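Putative uncharacterized protein (Chaetomium thermophilum, PDB 5T8V) probably helps load the cohesin ring onto chromatin, this chain being the C-terminal, HEAT-repeat part of the longer Scc2 loader protein. Local coordinates at residues 1272-1285 and 1372-1384. Numbering follows the deposited sequence.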
loop_
_atom_site.group_PDB
_atom_site.type_symbol
_atom_site.label_atom_id
_atom_site.label_comp_id
_atom_site.label_asym_id
_atom_site.label_seq_id
_atom_site.Cartn_x
_atom_site.Cartn_y
_atom_site.Cartn_z
ATOM N N HIS A 1272 15.166 -44.079 22.525
ATOM C CA HIS A 1272 13.896 -43.528 22.977
ATOM C C HIS A 1272 14.010 -42.066 23.389
ATOM O O HIS A 1272 12.994 -41.364 23.409
ATOM C CB HIS A 1272 13.354 -44.357 24.140
ATOM C CG HIS A 1272 12.005 -43.916 24.612
ATOM N ND1 HIS A 1272 10.932 -43.770 23.762
ATOM C CD2 HIS A 1272 11.558 -43.581 25.845
ATOM C CE1 HIS A 1272 9.879 -43.367 24.451
ATOM N NE2 HIS A 1272 10.233 -43.245 25.718
ATOM N N VAL A 1273 15.210 -41.590 23.725
ATOM C CA VAL A 1273 15.385 -40.175 24.034
ATOM C C VAL A 1273 15.447 -39.352 22.754
ATOM O O VAL A 1273 14.886 -38.252 22.682
ATOM C CB VAL A 1273 16.639 -39.970 24.901
ATOM C CG1 VAL A 1273 16.945 -38.481 25.077
ATOM C CG2 VAL A 1273 16.451 -40.629 26.260
ATOM N N GLN A 1274 16.135 -39.860 21.728
ATOM C CA GLN A 1274 16.131 -39.192 20.432
ATOM C C GLN A 1274 14.721 -39.139 19.858
ATOM O O GLN A 1274 14.283 -38.098 19.350
ATOM C CB GLN A 1274 17.080 -39.915 19.476
ATOM C CG GLN A 1274 17.293 -39.214 18.142
ATOM C CD GLN A 1274 18.021 -37.893 18.283
ATOM O OE1 GLN A 1274 19.193 -37.850 18.660
ATOM N NE2 GLN A 1274 17.327 -36.801 17.979
ATOM N N TYR A 1275 13.992 -40.254 19.944
ATOM C CA TYR A 1275 12.614 -40.295 19.460
ATOM C C TYR A 1275 11.719 -39.362 20.271
ATOM O O TYR A 1275 10.968 -38.550 19.710
ATOM C CB TYR A 1275 12.113 -41.741 19.521
ATOM C CG TYR A 1275 10.695 -41.960 19.049
ATOM C CD1 TYR A 1275 10.251 -41.438 17.842
ATOM C CD2 TYR A 1275 9.807 -42.719 19.801
ATOM C CE1 TYR A 1275 8.955 -41.648 17.407
ATOM C CE2 TYR A 1275 8.512 -42.935 19.376
ATOM C CZ TYR A 1275 8.090 -42.399 18.177
ATOM O OH TYR A 1275 6.799 -42.613 17.751
ATOM N N SER A 1276 11.795 -39.459 21.601
ATOM C CA SER A 1276 11.004 -38.589 22.465
ATOM C C SER A 1276 11.243 -37.123 22.129
ATOM O O SER A 1276 10.295 -36.352 21.946
ATOM C CB SER A 1276 11.341 -38.866 23.931
ATOM O OG SER A 1276 11.008 -40.197 24.287
ATOM N N ARG A 1277 12.512 -36.719 22.043
ATOM C CA ARG A 1277 12.830 -35.359 21.622
ATOM C C ARG A 1277 12.171 -35.039 20.288
ATOM O O ARG A 1277 11.563 -33.973 20.115
ATOM C CB ARG A 1277 14.346 -35.185 21.523
ATOM C CG ARG A 1277 14.771 -33.792 21.082
ATOM C CD ARG A 1277 16.275 -33.688 20.924
ATOM N NE ARG A 1277 16.707 -32.296 20.845
ATOM C CZ ARG A 1277 17.976 -31.902 20.832
ATOM N NH1 ARG A 1277 18.957 -32.794 20.891
ATOM N NH2 ARG A 1277 18.265 -30.609 20.765
ATOM N N PHE A 1278 12.282 -35.961 19.328
ATOM C CA PHE A 1278 11.710 -35.721 18.010
ATOM C C PHE A 1278 10.229 -35.384 18.099
ATOM O O PHE A 1278 9.751 -34.484 17.398
ATOM C CB PHE A 1278 11.920 -36.935 17.103
ATOM C CG PHE A 1278 11.125 -36.877 15.828
ATOM C CD1 PHE A 1278 11.533 -36.075 14.778
ATOM C CD2 PHE A 1278 9.964 -37.619 15.683
ATOM C CE1 PHE A 1278 10.800 -36.014 13.607
ATOM C CE2 PHE A 1278 9.229 -37.563 14.518
ATOM C CZ PHE A 1278 9.647 -36.761 13.478
ATOM N N ILE A 1279 9.480 -36.083 18.958
ATOM C CA ILE A 1279 8.028 -35.906 18.979
ATOM C C ILE A 1279 7.558 -34.922 20.044
ATOM O O ILE A 1279 6.355 -34.642 20.111
ATOM C CB ILE A 1279 7.287 -37.252 19.134
ATOM C CG1 ILE A 1279 7.621 -37.933 20.462
ATOM C CG2 ILE A 1279 7.620 -38.167 17.962
ATOM C CD1 ILE A 1279 6.804 -39.198 20.700
ATOM N N ILE A 1280 8.453 -34.381 20.870
ATOM C CA ILE A 1280 8.074 -33.247 21.717
ATOM C C ILE A 1280 8.371 -31.928 21.014
ATOM O O ILE A 1280 7.598 -30.969 21.121
ATOM C CB ILE A 1280 8.765 -33.318 23.098
ATOM C CG1 ILE A 1280 10.282 -33.170 22.973
ATOM C CG2 ILE A 1280 8.406 -34.609 23.819
ATOM C CD1 ILE A 1280 10.779 -31.773 23.286
ATOM N N GLU A 1281 9.481 -31.871 20.271
ATOM C CA GLU A 1281 9.752 -30.690 19.460
ATOM C C GLU A 1281 8.638 -30.450 18.448
ATOM O O GLU A 1281 8.430 -29.311 18.012
ATOM C CB GLU A 1281 11.100 -30.839 18.758
ATOM C CG GLU A 1281 12.293 -30.786 19.695
ATOM C CD GLU A 1281 13.604 -31.096 18.995
ATOM O OE1 GLU A 1281 13.646 -32.064 18.209
ATOM O OE2 GLU A 1281 14.590 -30.368 19.228
ATOM N N ASN A 1282 7.913 -31.504 18.061
ATOM C CA ASN A 1282 6.719 -31.318 17.242
ATOM C C ASN A 1282 5.582 -30.721 18.060
ATOM O O ASN A 1282 4.825 -29.881 17.561
ATOM C CB ASN A 1282 6.280 -32.648 16.626
ATOM C CG ASN A 1282 7.109 -33.040 15.419
ATOM O OD1 ASN A 1282 6.971 -32.461 14.343
ATOM N ND2 ASN A 1282 7.963 -34.042 15.587
ATOM N N LEU A 1283 5.443 -31.144 19.319
ATOM C CA LEU A 1283 4.373 -30.615 20.158
ATOM C C LEU A 1283 4.554 -29.124 20.404
ATOM O O LEU A 1283 3.572 -28.379 20.492
ATOM C CB LEU A 1283 4.321 -31.368 21.487
ATOM C CG LEU A 1283 4.008 -32.863 21.406
ATOM C CD1 LEU A 1283 4.181 -33.513 22.771
ATOM C CD2 LEU A 1283 2.606 -33.103 20.869
ATOM N N ALA A 1284 5.805 -28.672 20.520
ATOM C CA ALA A 1284 6.060 -27.255 20.770
ATOM C C ALA A 1284 5.316 -26.369 19.775
ATOM O O ALA A 1284 4.688 -25.375 20.158
ATOM C CB ALA A 1284 7.563 -26.977 20.712
ATOM N N PHE A 1285 5.371 -26.719 18.492
ATOM C CA PHE A 1285 4.758 -25.929 17.431
ATOM C C PHE A 1285 3.902 -26.846 16.575
ATOM O O PHE A 1285 4.375 -27.897 16.134
ATOM C CB PHE A 1285 5.827 -25.246 16.575
ATOM C CG PHE A 1285 7.137 -25.044 17.290
ATOM C CD1 PHE A 1285 7.370 -23.896 18.033
ATOM C CD2 PHE A 1285 8.131 -26.005 17.225
ATOM C CE1 PHE A 1285 8.573 -23.712 18.693
ATOM C CE2 PHE A 1285 9.336 -25.827 17.883
ATOM C CZ PHE A 1285 9.556 -24.680 18.617
ATOM N N MET A 1372 15.822 -36.374 31.447
ATOM C CA MET A 1372 15.813 -35.482 30.290
ATOM C C MET A 1372 14.477 -35.514 29.560
ATOM O O MET A 1372 13.952 -34.469 29.163
ATOM C CB MET A 1372 16.931 -35.856 29.318
ATOM C CG MET A 1372 18.318 -35.431 29.758
ATOM S SD MET A 1372 19.540 -35.724 28.464
ATOM C CE MET A 1372 19.420 -37.496 28.289
ATOM N N ILE A 1373 13.925 -36.713 29.374
ATOM C CA ILE A 1373 12.621 -36.838 28.731
ATOM C C ILE A 1373 11.588 -35.998 29.470
ATOM O O ILE A 1373 10.910 -35.151 28.877
ATOM C CB ILE A 1373 12.201 -38.318 28.658
ATOM C CG1 ILE A 1373 13.211 -39.113 27.823
ATOM C CG2 ILE A 1373 10.794 -38.449 28.069
ATOM C CD1 ILE A 1373 12.970 -40.613 27.808
ATOM N N LEU A 1374 11.467 -36.206 30.785
ATOM C CA LEU A 1374 10.436 -35.511 31.551
ATOM C C LEU A 1374 10.681 -34.008 31.587
ATOM O O LEU A 1374 9.741 -33.219 31.433
ATOM C CB LEU A 1374 10.364 -36.072 32.970
ATOM C CG LEU A 1374 9.949 -37.538 33.087
ATOM C CD1 LEU A 1374 11.156 -38.391 33.381
ATOM C CD2 LEU A 1374 8.891 -37.719 34.155
ATOM N N LEU A 1375 11.931 -33.586 31.800
ATOM C CA LEU A 1375 12.223 -32.155 31.818
ATOM C C LEU A 1375 11.881 -31.508 30.483
ATOM O O LEU A 1375 11.397 -30.371 30.442
ATOM C CB LEU A 1375 13.692 -31.916 32.167
ATOM C CG LEU A 1375 14.081 -32.142 33.630
ATOM C CD1 LEU A 1375 14.892 -33.406 33.778
ATOM C CD2 LEU A 1375 14.849 -30.955 34.180
ATOM N N ALA A 1376 12.126 -32.214 29.377
ATOM C CA ALA A 1376 11.763 -31.685 28.067
ATOM C C ALA A 1376 10.248 -31.594 27.917
ATOM O O ALA A 1376 9.717 -30.567 27.473
ATOM C CB ALA A 1376 12.366 -32.560 26.968
ATOM N N ILE A 1377 9.537 -32.664 28.286
ATOM C CA ILE A 1377 8.076 -32.648 28.239
ATOM C C ILE A 1377 7.542 -31.433 28.982
ATOM O O ILE A 1377 6.756 -30.647 28.443
ATOM C CB ILE A 1377 7.501 -33.953 28.823
ATOM C CG1 ILE A 1377 7.887 -35.151 27.956
ATOM C CG2 ILE A 1377 5.977 -33.866 28.931
ATOM C CD1 ILE A 1377 7.596 -36.489 28.610
ATOM N N TRP A 1378 7.960 -31.264 30.239
ATOM C CA TRP A 1378 7.457 -30.152 31.036
ATOM C C TRP A 1378 7.882 -28.809 30.456
ATOM O O TRP A 1378 7.132 -27.832 30.549
ATOM C CB TRP A 1378 7.939 -30.274 32.481
ATOM C CG TRP A 1378 7.328 -29.248 33.377
ATOM C CD1 TRP A 1378 7.873 -28.056 33.754
ATOM C CD2 TRP A 1378 6.041 -29.316 34.003
ATOM N NE1 TRP A 1378 7.009 -27.380 34.579
ATOM C CE2 TRP A 1378 5.876 -28.132 34.747
ATOM C CE3 TRP A 1378 5.013 -30.265 34.007
ATOM C CZ2 TRP A 1378 4.727 -27.872 35.491
ATOM C CZ3 TRP A 1378 3.873 -30.005 34.744
ATOM C CH2 TRP A 1378 3.738 -28.818 35.475
ATOM N N GLU A 1379 9.077 -28.736 29.865
ATOM C CA GLU A 1379 9.503 -27.501 29.215
ATOM C C GLU A 1379 8.522 -27.105 28.120
ATOM O O GLU A 1379 7.999 -25.983 28.111
ATOM C CB GLU A 1379 10.914 -27.669 28.649
ATOM C CG GLU A 1379 11.485 -26.415 27.996
ATOM C CD GLU A 1379 11.664 -25.272 28.978
ATOM O OE1 GLU A 1379 11.734 -25.539 30.197
ATOM O OE2 GLU A 1379 11.735 -24.106 28.531
ATOM N N VAL A 1380 8.251 -28.024 27.189
ATOM C CA VAL A 1380 7.272 -27.743 26.141
ATOM C C VAL A 1380 5.914 -27.429 26.754
ATOM O O VAL A 1380 5.165 -26.590 26.243
ATOM C CB VAL A 1380 7.188 -28.924 25.156
ATOM C CG1 VAL A 1380 6.067 -28.704 24.141
ATOM C CG2 VAL A 1380 8.518 -29.110 24.442
ATOM N N ARG A 1381 5.575 -28.099 27.857
ATOM C CA ARG A 1381 4.292 -27.867 28.510
ATOM C C ARG A 1381 4.161 -26.412 28.942
ATOM O O ARG A 1381 3.209 -25.721 28.566
ATOM C CB ARG A 1381 4.140 -28.812 29.704
ATOM C CG ARG A 1381 2.896 -28.576 30.550
ATOM C CD ARG A 1381 3.194 -27.693 31.755
ATOM N NE ARG A 1381 2.028 -27.522 32.617
ATOM C CZ ARG A 1381 1.965 -26.658 33.625
ATOM N NH1 ARG A 1381 3.002 -25.876 33.902
ATOM N NH2 ARG A 1381 0.863 -26.569 34.355
ATOM N N THR A 1382 5.118 -25.928 29.736
ATOM C CA THR A 1382 5.096 -24.528 30.146
ATOM C C THR A 1382 5.100 -23.607 28.934
ATOM O O THR A 1382 4.378 -22.601 28.904
ATOM C CB THR A 1382 6.291 -24.222 31.050
ATOM O OG1 THR A 1382 7.509 -24.447 30.329
ATOM C CG2 THR A 1382 6.268 -25.100 32.294
ATOM N N TYR A 1383 5.903 -23.939 27.919
ATOM C CA TYR A 1383 5.945 -23.114 26.717
ATOM C C TYR A 1383 4.566 -22.990 26.082
ATOM O O TYR A 1383 4.212 -21.930 25.556
ATOM C CB TYR A 1383 6.942 -23.690 25.714
ATOM C CG TYR A 1383 6.883 -23.017 24.362
ATOM C CD1 TYR A 1383 7.402 -21.742 24.176
ATOM C CD2 TYR A 1383 6.305 -23.654 23.272
ATOM C CE1 TYR A 1383 7.348 -21.121 22.941
ATOM C CE2 TYR A 1383 6.248 -23.043 22.034
ATOM C CZ TYR A 1383 6.771 -21.776 21.874
ATOM O OH TYR A 1383 6.715 -21.162 20.642
ATOM N N LEU A 1384 3.774 -24.063 26.116
ATOM C CA LEU A 1384 2.424 -24.002 25.565
ATOM C C LEU A 1384 1.490 -23.225 26.483
ATOM O O LEU A 1384 0.679 -22.417 26.014
ATOM C CB LEU A 1384 1.883 -25.413 25.331
ATOM C CG LEU A 1384 2.591 -26.294 24.296
ATOM C CD1 LEU A 1384 1.832 -27.603 24.120
ATOM C CD2 LEU A 1384 2.748 -25.585 22.958
#
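I1373 packs its CD1 against CG2 of V1273, at 3.8 Å, in the apolar contact between helix 1372-1384 and helix 1272-1284. The same CD1 also touches CD2 of H1272 and OG of S1276. I1373 CG1 stands anti to its carbonyl carbon (chi1 -61°), and the extended branch carries CD1 across to the other helix. M1372 adds CE against CG1 of V1273. Further along, I1280 CD1 meets CG2 of V1380 at 3.7 Å and also rests on CB of A1376. The other branch of V1380, CG1, lies over the backbone of A1284, 3.6 Å from its N, and reaches CB of L1283.

The two helices lie near the C-terminal end of this largely helical HEAT-repeat protein. Their axes run almost parallel, 7° apart, and approach to 9.5 Å. The chain between them includes helix 1291-1319, whose M1301 touches both L1283 and I1377.

The aromatic contact is at the C-terminal end of helix 1272-1284. The rings of F1285 and Y1383 meet obliquely, with centroids 5.9 Å apart. Y1383 OH comes to the edge of the F1285 ring, 3.7 Å from CE1. F1285 also stacks with the ring of F1226, outside the two segments. The carbonyl O of A1284 lies in the plane of the Y1383 ring, 3.4 Å from CE2. With an alanine in place of Y1383, the edge of the F1285 ring would probably lose its neighbour and a gap would open beside the A1284 carbonyl, where L1384 CD2 would remain.

H1272 NE2 is hydrogen-bonded to the carbonyl O of I1256, beyond the two segments. S1276 OG lies over one face of the H1272 ring.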